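Local coordinates for glycosyl hydrolases family 2, sugar binding domain protein (Bacteroides uniformis str. 3978 T3 ii, PDB 6D1P), which is a family 2 glycoside hydrolase identified as a beta-glucuronidase from a human gut bacterium, probably releasing glucuronic acid from its conjugates by hydrolysis, at residues Leu243-Phe246 with Glu252-Ser255; Cys286-Ile291 with Leu297-His302; His522-Lys527 with Glu639-Leu644; Ser668-Phe671 with Leu676-Asn679. All blocks are in the same frame, centred on the assembly; numbering follows the deposited sequence.

Interaction 1 of 4, residues Leu243-Phe246 with Glu252-Ser255; sequences LRVF and EVNS
A classic beta bulge interrupts the hairpin of strands 240-246 and 252-259 where Val-253 and Asn-254 together face the single residue Val-245. The Val-245 N-H points almost straight at Asn-254 O (3.1 Å, 175° at the hydrogen), while Val-245 O accepts from Val-253 N at 2.8 Å; both polar groups of one residue are thus spent on the two bulge residues. The extra residue needs a nearly helical turn of the backbone at Val-253 (psi -20°). Its CG2 lies against Val-245, 3.5 Å from Val-245 CG1, a methyl-to-methyl contact that suits two branched valines. Beyond the bulge, Arg-244 and Ser-255 share a face with Phe-246 and Glu-252. The Arg-244 chain lies along this face: its CG is 3.6 Å from Ser-255 OG and its CD 3.7 Å from Glu-252 OE1, the charged ends staying apart (NE to OE1 5.0 Å). On the same face the Phe-246 ring brings CD1 to 3.9 Å from Glu-252 N, and it also packs on Val-287 of the next strand. One residue facing two across an antiparallel pair is the signature of the classic bulge, here in a hairpin at the edge of a four-stranded sheet.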
loop_
_atom_site.group_PDB
_atom_site.type_symbol
_atom_site.label_atom_id
_atom_site.label_comp_id
_atom_site.label_asym_id
_atom_site.label_seq_id
_atom_site.Cartn_x
_atom_site.Cartn_y
_atom_site.Cartn_z
ATOM N N LEU A 243 -27.480 1.939 45.590
ATOM C CA LEU A 243 -27.945 2.717 44.442
ATOM C C LEU A 243 -28.298 4.116 44.935
ATOM O O LEU A 243 -29.236 4.263 45.726
ATOM C CB LEU A 243 -29.156 2.045 43.814
ATOM C CG LEU A 243 -29.484 2.397 42.372
ATOM C CD1 LEU A 243 -28.500 1.682 41.478
ATOM C CD2 LEU A 243 -30.894 1.995 42.045
ATOM N N ARG A 244 -27.570 5.138 44.470
ATOM C CA ARG A 244 -27.821 6.515 44.885
ATOM C C ARG A 244 -27.966 7.427 43.675
ATOM O O ARG A 244 -27.243 7.279 42.686
ATOM C CB ARG A 244 -26.698 7.035 45.781
ATOM C CG ARG A 244 -26.526 6.275 47.077
ATOM C CD ARG A 244 -25.430 6.905 47.936
ATOM N NE ARG A 244 -24.387 5.934 48.264
ATOM C CZ ARG A 244 -24.439 5.103 49.301
ATOM N NH1 ARG A 244 -25.488 5.134 50.117
ATOM N NH2 ARG A 244 -23.448 4.242 49.525
ATOM N N VAL A 245 -28.887 8.382 43.764
ATOM C CA VAL A 245 -29.152 9.335 42.691
ATOM C C VAL A 245 -28.835 10.735 43.192
ATOM O O VAL A 245 -29.458 11.208 44.150
ATOM C CB VAL A 245 -30.603 9.262 42.200
ATOM C CG1 VAL A 245 -30.876 10.402 41.248
ATOM C CG2 VAL A 245 -30.852 7.941 41.511
ATOM N N PHE A 246 -27.901 11.412 42.522
ATOM C CA PHE A 246 -27.447 12.740 42.914
ATOM C C PHE A 246 -27.965 13.805 41.958
ATOM O O PHE A 246 -28.026 13.586 40.748
ATOM C CB PHE A 246 -25.924 12.803 42.960
ATOM C CG PHE A 246 -25.312 11.834 43.923
ATOM C CD1 PHE A 246 -25.107 12.192 45.249
ATOM C CD2 PHE A 246 -24.945 10.560 43.507
ATOM C CE1 PHE A 246 -24.541 11.297 46.140
ATOM C CE2 PHE A 246 -24.384 9.661 44.391
ATOM C CZ PHE A 246 -24.177 10.029 45.711
ATOM N N GLU A 252 -27.688 14.385 47.190
ATOM C CA GLU A 252 -28.432 13.141 47.090
ATOM C C GLU A 252 -29.935 13.413 47.061
ATOM O O GLU A 252 -30.491 13.987 48.004
ATOM C CB GLU A 252 -28.058 12.245 48.265
ATOM C CG GLU A 252 -28.928 11.026 48.432
ATOM C CD GLU A 252 -28.288 10.021 49.358
ATOM O OE1 GLU A 252 -27.035 9.970 49.374
ATOM O OE2 GLU A 252 -29.026 9.299 50.072
ATOM N N VAL A 253 -30.592 13.024 45.962
ATOM C CA VAL A 253 -32.039 13.196 45.852
ATOM C C VAL A 253 -32.793 11.983 46.372
ATOM O O VAL A 253 -33.982 12.099 46.706
ATOM C CB VAL A 253 -32.498 13.462 44.404
ATOM C CG1 VAL A 253 -31.517 14.351 43.672
ATOM C CG2 VAL A 253 -32.695 12.153 43.652
ATOM N N ASN A 254 -32.138 10.829 46.455
ATOM C CA ASN A 254 -32.819 9.585 46.754
ATOM C C ASN A 254 -31.781 8.486 46.870
ATOM O O ASN A 254 -30.706 8.586 46.276
ATOM C CB ASN A 254 -33.843 9.264 45.670
ATOM C CG ASN A 254 -35.032 8.486 46.202
ATOM O OD1 ASN A 254 -34.925 7.286 46.472
ATOM N ND2 ASN A 254 -36.180 9.162 46.337
ATOM N N SER A 255 -32.077 7.446 47.642
ATOM C CA SER A 255 -31.112 6.387 47.893
ATOM C C SER A 255 -31.858 5.085 48.140
ATOM O O SER A 255 -32.991 5.081 48.641
ATOM C CB SER A 255 -30.194 6.718 49.082
ATOM O OG SER A 255 -29.284 5.658 49.354
#

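Interaction 2 of 4, residues Cys286-Ile291 with Leu297-His302; sequences CVAELI and LRTTQH
Cys-286 and Gln-301 pair within the regular antiparallel ladder of a beta hairpin, strands 284-292 and 295-303, in the immunoglobulin-like domain of this family 2 enzyme. Cys-286 N donates to Gln-301 O at 2.7 Å, and its O takes the Gln-301 N-H in return; the small thiol faces inward, toward Ile-209 of strand 203-213. Val-287 lies on the other face. Its CG1 rests 3.5 Å from Arg-298 CG, against the aliphatic part of that chain, while CG2 runs alongside Thr-300, whose hydroxyl is hydrogen-bonded to Asp-26. Ala-288 turns inward again and exchanges two backbone bonds with Thr-299. Its CB sits 3.7 Å from Thr-299 CG2, and this small side chain also touches Ile-207 of strand 203-213. Next, Glu-289, on the same face as Val-287, lies beside Arg-298, the two side chains pointing the same way. Arg-298 is extended to CD and then bent (chi3 -19°), which brings NH1 over to Glu-289 OE1 in a 3.1 Å salt bridge near the guanidinium plane, with the carboxylate turned 61° against it. A long, weak ion pair to Arg-244 gives this glutamate a second positive neighbour. Leu-290 and Leu-297 form the next hydrogen-bonded pair, their apolar side chains on the inner face: Leu-290 N donates to Leu-297 O at 2.8 Å, and Leu-297 N returns a 2.7 Å bond to Leu-290 O.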
loop_
_atom_site.group_PDB
_atom_site.type_symbol
_atom_site.label_atom_id
_atom_site.label_comp_id
_atom_site.label_asym_id
_atom_site.label_seq_id
_atom_site.Cartn_x
_atom_site.Cartn_y
_atom_site.Cartn_z
ATOM N N CYS A 286 -26.473 8.850 38.582
ATOM C CA CYS A 286 -26.835 7.630 39.282
ATOM C C CYS A 286 -25.567 6.832 39.543
ATOM O O CYS A 286 -24.800 6.557 38.614
ATOM C CB CYS A 286 -27.835 6.814 38.465
ATOM S SG CYS A 286 -28.169 5.171 39.119
ATOM N N VAL A 287 -25.335 6.479 40.804
ATOM C CA VAL A 287 -24.150 5.724 41.200
ATOM C C VAL A 287 -24.611 4.378 41.735
ATOM O O VAL A 287 -25.366 4.314 42.716
ATOM C CB VAL A 287 -23.310 6.467 42.252
ATOM C CG1 VAL A 287 -22.071 5.666 42.584
ATOM C CG2 VAL A 287 -22.930 7.858 41.775
ATOM N N ALA A 288 -24.173 3.312 41.081
ATOM C CA ALA A 288 -24.365 1.960 41.569
ATOM C C ALA A 288 -23.068 1.477 42.194
ATOM O O ALA A 288 -21.972 1.855 41.773
ATOM C CB ALA A 288 -24.790 1.006 40.448
ATOM N N GLU A 289 -23.200 0.624 43.197
ATOM C CA GLU A 289 -22.054 0.291 44.020
ATOM C C GLU A 289 -22.224 -1.117 44.552
ATOM O O GLU A 289 -23.259 -1.443 45.138
ATOM C CB GLU A 289 -21.924 1.294 45.165
ATOM C CG GLU A 289 -20.510 1.672 45.474
ATOM C CD GLU A 289 -20.405 2.411 46.778
ATOM O OE1 GLU A 289 -21.038 3.483 46.902
ATOM O OE2 GLU A 289 -19.710 1.900 47.684
ATOM N N LEU A 290 -21.214 -1.942 44.350
ATOM C CA LEU A 290 -21.252 -3.320 44.795
ATOM C C LEU A 290 -19.926 -3.643 45.461
ATOM O O LEU A 290 -18.869 -3.208 44.995
ATOM C CB LEU A 290 -21.514 -4.273 43.625
ATOM C CG LEU A 290 -21.493 -5.756 43.984
ATOM C CD1 LEU A 290 -22.669 -6.076 44.904
ATOM C CD2 LEU A 290 -21.525 -6.617 42.735
ATOM N N ILE A 291 -19.984 -4.407 46.550
ATOM C CA ILE A 291 -18.813 -4.731 47.349
ATOM C C ILE A 291 -18.660 -6.241 47.427
ATOM O O ILE A 291 -19.646 -6.964 47.604
ATOM C CB ILE A 291 -18.915 -4.123 48.762
ATOM C CG1 ILE A 291 -19.167 -2.621 48.668
ATOM C CG2 ILE A 291 -17.642 -4.405 49.558
ATOM C CD1 ILE A 291 -19.787 -2.024 49.901
ATOM N N LEU A 297 -16.822 -2.136 43.643
ATOM C CA LEU A 297 -17.149 -1.878 42.247
ATOM C C LEU A 297 -18.156 -0.739 42.187
ATOM O O LEU A 297 -19.244 -0.826 42.770
ATOM C CB LEU A 297 -17.709 -3.131 41.580
ATOM C CG LEU A 297 -18.126 -2.985 40.110
ATOM C CD1 LEU A 297 -16.911 -2.789 39.208
ATOM C CD2 LEU A 297 -18.946 -4.182 39.658
ATOM N N ARG A 298 -17.788 0.339 41.510
ATOM C CA ARG A 298 -18.667 1.481 41.339
ATOM C C ARG A 298 -18.837 1.773 39.860
ATOM O O ARG A 298 -17.907 1.600 39.064
ATOM C CB ARG A 298 -18.118 2.729 42.031
ATOM C CG ARG A 298 -19.038 3.940 41.936
ATOM C CD ARG A 298 -18.398 5.188 42.516
ATOM N NE ARG A 298 -17.291 4.846 43.402
ATOM C CZ ARG A 298 -17.427 4.545 44.690
ATOM N NH1 ARG A 298 -18.637 4.542 45.248
ATOM N NH2 ARG A 298 -16.354 4.238 45.409
ATOM N N THR A 299 -20.033 2.221 39.499
ATOM C CA THR A 299 -20.261 2.784 38.181
ATOM C C THR A 299 -21.147 4.006 38.323
ATOM O O THR A 299 -22.159 3.975 39.031
ATOM C CB THR A 299 -20.888 1.767 37.218
ATOM O OG1 THR A 299 -21.144 2.401 35.960
ATOM C CG2 THR A 299 -22.191 1.221 37.780
ATOM N N THR A 300 -20.754 5.079 37.656
ATOM C CA THR A 300 -21.461 6.347 37.694
ATOM C C THR A 300 -22.081 6.610 36.330
ATOM O O THR A 300 -21.415 6.450 35.300
ATOM C CB THR A 300 -20.506 7.472 38.074
ATOM O OG1 THR A 300 -19.859 7.135 39.306
ATOM C CG2 THR A 300 -21.245 8.772 38.214
ATOM N N GLN A 301 -23.344 7.014 36.325
ATOM C CA GLN A 301 -24.095 7.229 35.096
ATOM C C GLN A 301 -24.778 8.584 35.143
ATOM O O GLN A 301 -25.408 8.925 36.149
ATOM C CB GLN A 301 -25.145 6.134 34.910
ATOM C CG GLN A 301 -24.587 4.746 34.913
ATOM C CD GLN A 301 -24.054 4.367 33.561
ATOM O OE1 GLN A 301 -24.628 4.746 32.532
ATOM N NE2 GLN A 301 -22.942 3.630 33.546
ATOM N N HIS A 302 -24.678 9.345 34.058
ATOM C CA HIS A 302 -25.469 10.556 33.933
ATOM C C HIS A 302 -26.771 10.274 33.195
ATOM O O HIS A 302 -26.898 9.301 32.450
ATOM C CB HIS A 302 -24.695 11.649 33.206
ATOM C CG HIS A 302 -23.422 12.032 33.887
ATOM N ND1 HIS A 302 -22.287 11.247 33.843
ATOM C CD2 HIS A 302 -23.106 13.114 34.637
ATOM C CE1 HIS A 302 -21.325 11.834 34.533
ATOM N NE2 HIS A 302 -21.795 12.968 35.025
#

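Interaction 3 of 4, residues His522-Lys527 with Glu639-Leu644; sequences HMEVNK and EPKEIL
Glu-524 and Lys-641 meet in a salt-bridge network that joins a loop of the TIM barrel domain to strand 641-647, the middle strand of a small antiparallel sheet in the following beta-rich domain, with Val-525 packed beside them. The lysine chain bends at chi2 (-56°) and then runs straight, crossing the glutamate at about a right angle. The approach of Glu-524 OE1 is therefore partly to methylene, 3.8 Å from Lys-641 CD, and the ion pair with Lys-641 NZ is long at 4.0 Å. A water fills in: it donates to Glu-524 OE1 (3.1 Å) and to Val-525 O (2.7 Å), and accepts from Lys-641 NZ. Glu-639 OE1 forms a salt bridge with the same ammonium, its hydrogen bond weak. Glu-524 itself is gripped more firmly through OE2, by Arg-633 and the backbone N of Trp-634, so this buried acid is probably kept ionised by the cations round it. A long, flexible lysine suits a junction where the two charges do not quite meet. Val-525 sets its CG1 methyl against the carboxylate end of Glu-642, which Arg-555 of helix 550-564 holds in a salt bridge. The two side chains cross at about a right angle, Val-525 CG1 lying 4.0 Å from Glu-642 OE1.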
loop_
_atom_site.group_PDB
_atom_site.type_symbol
_atom_site.label_atom_id
_atom_site.label_comp_id
_atom_site.label_asym_id
_atom_site.label_seq_id
_atom_site.Cartn_x
_atom_site.Cartn_y
_atom_site.Cartn_z
ATOM N N HIS A 522 -13.000 33.623 -3.025
ATOM C CA HIS A 522 -14.097 34.588 -2.956
ATOM C C HIS A 522 -14.424 35.089 -4.361
ATOM O O HIS A 522 -13.786 34.709 -5.348
ATOM C CB HIS A 522 -13.760 35.755 -2.016
ATOM C CG HIS A 522 -13.226 35.312 -0.697
ATOM N ND1 HIS A 522 -14.042 34.998 0.368
ATOM C CD2 HIS A 522 -11.956 35.064 -0.287
ATOM C CE1 HIS A 522 -13.297 34.606 1.387
ATOM N NE2 HIS A 522 -12.028 34.642 1.018
ATOM N N MET A 523 -15.427 35.963 -4.443
ATOM C CA MET A 523 -15.895 36.456 -5.733
ATOM C C MET A 523 -16.689 37.744 -5.532
ATOM O O MET A 523 -17.590 37.791 -4.687
ATOM C CB MET A 523 -16.745 35.384 -6.428
ATOM C CG MET A 523 -17.436 35.843 -7.695
ATOM S SD MET A 523 -16.317 36.560 -8.903
ATOM C CE MET A 523 -15.083 35.268 -9.088
ATOM N N GLU A 524 -16.342 38.786 -6.296
ATOM C CA GLU A 524 -17.068 40.053 -6.223
ATOM C C GLU A 524 -18.481 39.885 -6.766
ATOM O O GLU A 524 -18.697 39.193 -7.770
ATOM C CB GLU A 524 -16.349 41.142 -7.024
ATOM C CG GLU A 524 -15.007 41.605 -6.460
ATOM C CD GLU A 524 -15.136 42.461 -5.206
ATOM O OE1 GLU A 524 -16.269 42.862 -4.834
ATOM O OE2 GLU A 524 -14.088 42.720 -4.575
ATOM N N VAL A 525 -19.446 40.528 -6.098
ATOM C CA VAL A 525 -20.820 40.542 -6.587
ATOM C C VAL A 525 -20.897 41.374 -7.862
ATOM O O VAL A 525 -20.162 42.354 -8.036
ATOM C CB VAL A 525 -21.786 41.077 -5.512
ATOM C CG1 VAL A 525 -21.437 42.511 -5.130
ATOM C CG2 VAL A 525 -23.225 40.992 -6.006
ATOM N N ASN A 526 -21.792 40.973 -8.766
ATOM C CA ASN A 526 -21.921 41.581 -10.088
ATOM C C ASN A 526 -23.387 41.520 -10.508
ATOM O O ASN A 526 -23.967 40.432 -10.552
ATOM C CB ASN A 526 -21.027 40.842 -11.084
ATOM C CG ASN A 526 -21.045 41.465 -12.456
ATOM O OD1 ASN A 526 -21.546 42.578 -12.634
ATOM N ND2 ASN A 526 -20.493 40.755 -13.437
ATOM N N LYS A 527 -23.996 42.674 -10.812
ATOM C CA LYS A 527 -25.454 42.746 -10.956
ATOM C C LYS A 527 -25.941 42.569 -12.390
ATOM O O LYS A 527 -27.151 42.439 -12.601
ATOM C CB LYS A 527 -25.993 44.078 -10.401
ATOM C CG LYS A 527 -25.769 44.308 -8.891
ATOM C CD LYS A 527 -26.878 43.692 -8.025
ATOM C CE LYS A 527 -26.351 43.275 -6.639
ATOM N NZ LYS A 527 -27.301 42.429 -5.831
ATOM N N GLU A 639 -15.337 52.774 -8.100
ATOM C CA GLU A 639 -16.617 52.079 -8.013
ATOM C C GLU A 639 -16.918 51.695 -6.567
ATOM O O GLU A 639 -16.039 51.159 -5.880
ATOM C CB GLU A 639 -16.598 50.826 -8.883
ATOM C CG GLU A 639 -17.557 49.763 -8.389
ATOM C CD GLU A 639 -17.621 48.543 -9.280
ATOM O OE1 GLU A 639 -16.577 48.100 -9.805
ATOM O OE2 GLU A 639 -18.737 48.014 -9.455
ATOM N N PRO A 640 -18.129 51.949 -6.066
ATOM C CA PRO A 640 -18.437 51.576 -4.678
ATOM C C PRO A 640 -18.527 50.063 -4.528
ATOM O O PRO A 640 -19.111 49.369 -5.365
ATOM C CB PRO A 640 -19.788 52.250 -4.418
ATOM C CG PRO A 640 -20.419 52.313 -5.773
ATOM C CD PRO A 640 -19.294 52.540 -6.753
ATOM N N LYS A 641 -17.937 49.558 -3.445
ATOM C CA LYS A 641 -17.773 48.127 -3.233
ATOM C C LYS A 641 -18.511 47.698 -1.979
ATOM O O LYS A 641 -18.461 48.387 -0.955
ATOM C CB LYS A 641 -16.289 47.734 -3.119
ATOM C CG LYS A 641 -15.615 47.596 -4.462
ATOM C CD LYS A 641 -16.374 46.588 -5.335
ATOM C CE LYS A 641 -15.771 46.521 -6.728
ATOM N NZ LYS A 641 -16.509 45.652 -7.680
ATOM N N GLU A 642 -19.166 46.543 -2.070
ATOM C CA GLU A 642 -19.978 46.022 -0.984
ATOM C C GLU A 642 -19.119 45.382 0.101
ATOM O O GLU A 642 -18.130 44.695 -0.186
ATOM C CB GLU A 642 -20.974 45.004 -1.537
ATOM C CG GLU A 642 -21.772 44.234 -0.507
ATOM C CD GLU A 642 -22.165 42.862 -1.036
ATOM O OE1 GLU A 642 -21.268 41.972 -1.121
ATOM O OE2 GLU A 642 -23.352 42.693 -1.403
ATOM N N ILE A 643 -19.506 45.627 1.356
ATOM C CA ILE A 643 -18.909 45.019 2.540
ATOM C C ILE A 643 -20.048 44.468 3.386
ATOM O O ILE A 643 -20.981 45.202 3.728
ATOM C CB ILE A 643 -18.071 46.030 3.356
ATOM C CG1 ILE A 643 -16.807 46.438 2.620
ATOM C CG2 ILE A 643 -17.690 45.478 4.724
ATOM C CD1 ILE A 643 -16.988 47.624 1.707
ATOM N N LEU A 644 -19.985 43.181 3.713
ATOM C CA LEU A 644 -20.987 42.552 4.566
ATOM C C LEU A 644 -20.392 42.281 5.939
ATOM O O LEU A 644 -19.210 41.965 6.070
ATOM C CB LEU A 644 -21.494 41.235 3.965
ATOM C CG LEU A 644 -21.835 41.222 2.475
ATOM C CD1 LEU A 644 -22.007 39.769 1.936
ATOM C CD2 LEU A 644 -23.058 42.078 2.180
HETATM O O HOH W 1 -18.766 43.877 -6.298
#

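Interaction 4 of 4, residues Ser668-Phe671 with Leu676-Asn679; sequences SQDF and LRWN
The backbone folds through an inverse gamma turn centred on Asp-670 (phi -91°, psi 76°), closed by a weak bond from Phe-671 N to Gln-669 O, and this leaves both the carbonyl and the carboxylate of Asp-670 within range of Arg-677. The turn belongs to the loop leading into strand 677-680, an outer strand of a small antiparallel sheet. From that strand Arg-677 extends straight from CG to NE and meets the aspartate end-on. NH2 donates to Asp-670 OD1 at 2.9 Å from the syn side but tilted out of the carboxylate plane, while NH1 donates to Asp-670 O at 2.8 Å, reaching it from above the carbonyl plane. NH1 also makes a longer 3.3 Å bond to OD1, so one carboxylate oxygen is held by two nitrogens, both on the same face of its plane, with the carboxylate turned 74° from the guanidinium. Pro-672 O takes a further bond from NH1. Arginine suits the place, its N-H groups fanning out in one plane to reach side chain and main chain together. The Phe-671 side chain starts away from strand 677-680, and its ring meets Trp-559 of helix 550-564 edge-to-face; Phe-671 O lies over one face of the Arg-677 guanidinium, 3.3 Å above the plane and offset toward the rim.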
loop_
_atom_site.group_PDB
_atom_site.type_symbol
_atom_site.label_atom_id
_atom_site.label_comp_id
_atom_site.label_asym_id
_atom_site.label_seq_id
_atom_site.Cartn_x
_atom_site.Cartn_y
_atom_site.Cartn_z
ATOM N N SER A 668 -32.600 40.585 10.525
ATOM C CA SER A 668 -32.437 39.300 9.841
ATOM C C SER A 668 -33.067 39.295 8.454
ATOM O O SER A 668 -32.473 38.773 7.500
ATOM C CB SER A 668 -33.039 38.175 10.683
ATOM O OG SER A 668 -32.244 37.834 11.811
ATOM N N GLN A 669 -34.276 39.867 8.322
ATOM C CA GLN A 669 -35.025 39.825 7.065
ATOM C C GLN A 669 -34.462 40.737 5.985
ATOM O O GLN A 669 -34.888 40.632 4.830
ATOM C CB GLN A 669 -36.491 40.190 7.312
ATOM C CG GLN A 669 -37.229 39.187 8.170
ATOM C CD GLN A 669 -36.994 37.753 7.693
ATOM O OE1 GLN A 669 -37.174 37.441 6.509
ATOM N NE2 GLN A 669 -36.572 36.881 8.616
ATOM N N ASP A 670 -33.530 41.628 6.318
ATOM C CA ASP A 670 -32.973 42.585 5.355
ATOM C C ASP A 670 -31.730 41.955 4.709
ATOM O O ASP A 670 -30.582 42.287 5.016
ATOM C CB ASP A 670 -32.662 43.905 6.061
ATOM C CG ASP A 670 -32.520 45.077 5.102
ATOM O OD1 ASP A 670 -32.254 44.859 3.902
ATOM O OD2 ASP A 670 -32.699 46.236 5.551
ATOM N N PHE A 671 -31.979 41.015 3.787
ATOM C CA PHE A 671 -30.940 40.183 3.199
ATOM C C PHE A 671 -30.132 40.973 2.171
ATOM O O PHE A 671 -30.709 41.690 1.353
ATOM C CB PHE A 671 -31.569 38.958 2.540
ATOM C CG PHE A 671 -30.615 38.141 1.725
ATOM C CD1 PHE A 671 -29.887 37.108 2.311
ATOM C CD2 PHE A 671 -30.472 38.368 0.360
ATOM C CE1 PHE A 671 -29.007 36.325 1.548
ATOM C CE2 PHE A 671 -29.603 37.590 -0.407
ATOM C CZ PHE A 671 -28.865 36.568 0.188
ATOM N N LEU A 676 -26.681 44.601 7.953
ATOM C CA LEU A 676 -25.342 45.113 8.252
ATOM C C LEU A 676 -24.463 45.004 7.002
ATOM O O LEU A 676 -23.573 44.159 6.880
ATOM C CB LEU A 676 -24.745 44.371 9.439
ATOM C CG LEU A 676 -25.754 44.211 10.578
ATOM C CD1 LEU A 676 -25.211 43.405 11.764
ATOM C CD2 LEU A 676 -26.306 45.593 11.048
ATOM N N ARG A 677 -24.731 45.890 6.049
ATOM C CA ARG A 677 -23.975 45.942 4.809
ATOM C C ARG A 677 -23.863 47.390 4.369
ATOM O O ARG A 677 -24.788 48.182 4.578
ATOM C CB ARG A 677 -24.628 45.106 3.701
ATOM C CG ARG A 677 -26.076 45.514 3.368
ATOM C CD ARG A 677 -26.633 44.698 2.207
ATOM N NE ARG A 677 -27.923 45.211 1.774
ATOM C CZ ARG A 677 -29.083 44.894 2.351
ATOM N NH1 ARG A 677 -29.117 44.059 3.387
ATOM N NH2 ARG A 677 -30.219 45.420 1.900
ATOM N N TRP A 678 -22.714 47.724 3.785
ATOM C CA TRP A 678 -22.383 49.042 3.259
ATOM C C TRP A 678 -21.774 48.901 1.872
ATOM O O TRP A 678 -21.078 47.926 1.577
ATOM C CB TRP A 678 -21.366 49.781 4.140
ATOM C CG TRP A 678 -21.857 50.109 5.496
ATOM C CD1 TRP A 678 -22.251 51.337 5.945
ATOM C CD2 TRP A 678 -22.015 49.207 6.598
ATOM N NE1 TRP A 678 -22.639 51.257 7.263
ATOM C CE2 TRP A 678 -22.510 49.960 7.686
ATOM C CE3 TRP A 678 -21.791 47.840 6.772
ATOM C CZ2 TRP A 678 -22.772 49.395 8.926
ATOM C CZ3 TRP A 678 -22.073 47.272 8.009
ATOM C CH2 TRP A 678 -22.550 48.051 9.068
ATOM N N ASN A 679 -22.038 49.876 1.017
ATOM C CA ASN A 679 -21.261 50.057 -0.198
ATOM C C ASN A 679 -20.286 51.197 0.040
ATOM O O ASN A 679 -20.614 52.175 0.714
ATOM C CB ASN A 679 -22.152 50.341 -1.403
ATOM C CG ASN A 679 -22.919 49.112 -1.849
ATOM O OD1 ASN A 679 -23.089 48.164 -1.079
ATOM N ND2 ASN A 679 -23.382 49.118 -3.090
#

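Overall arrangement
The four contacts follow one another along the chain and fall into two pairs. Interactions 1 and 2, with centres 11 Å apart, are the two hairpins of one four-stranded antiparallel sheet: strands 240-246 and 284-292 are neighbours in its middle, where Arg-244 O meets Val-287 N at 2.8 Å. Interactions 3 and 4, 13 Å between centres, share a different sheet through strands 641-647 and 677-680, Ile-643 N lying 2.8 Å from Trp-678 O. Between the pairs the centres are 53 to 61 Å apart. Thus interactions 1 and 2 brace a beta domain before the TIM barrel, and interaction 3 ties the one after it to the barrel.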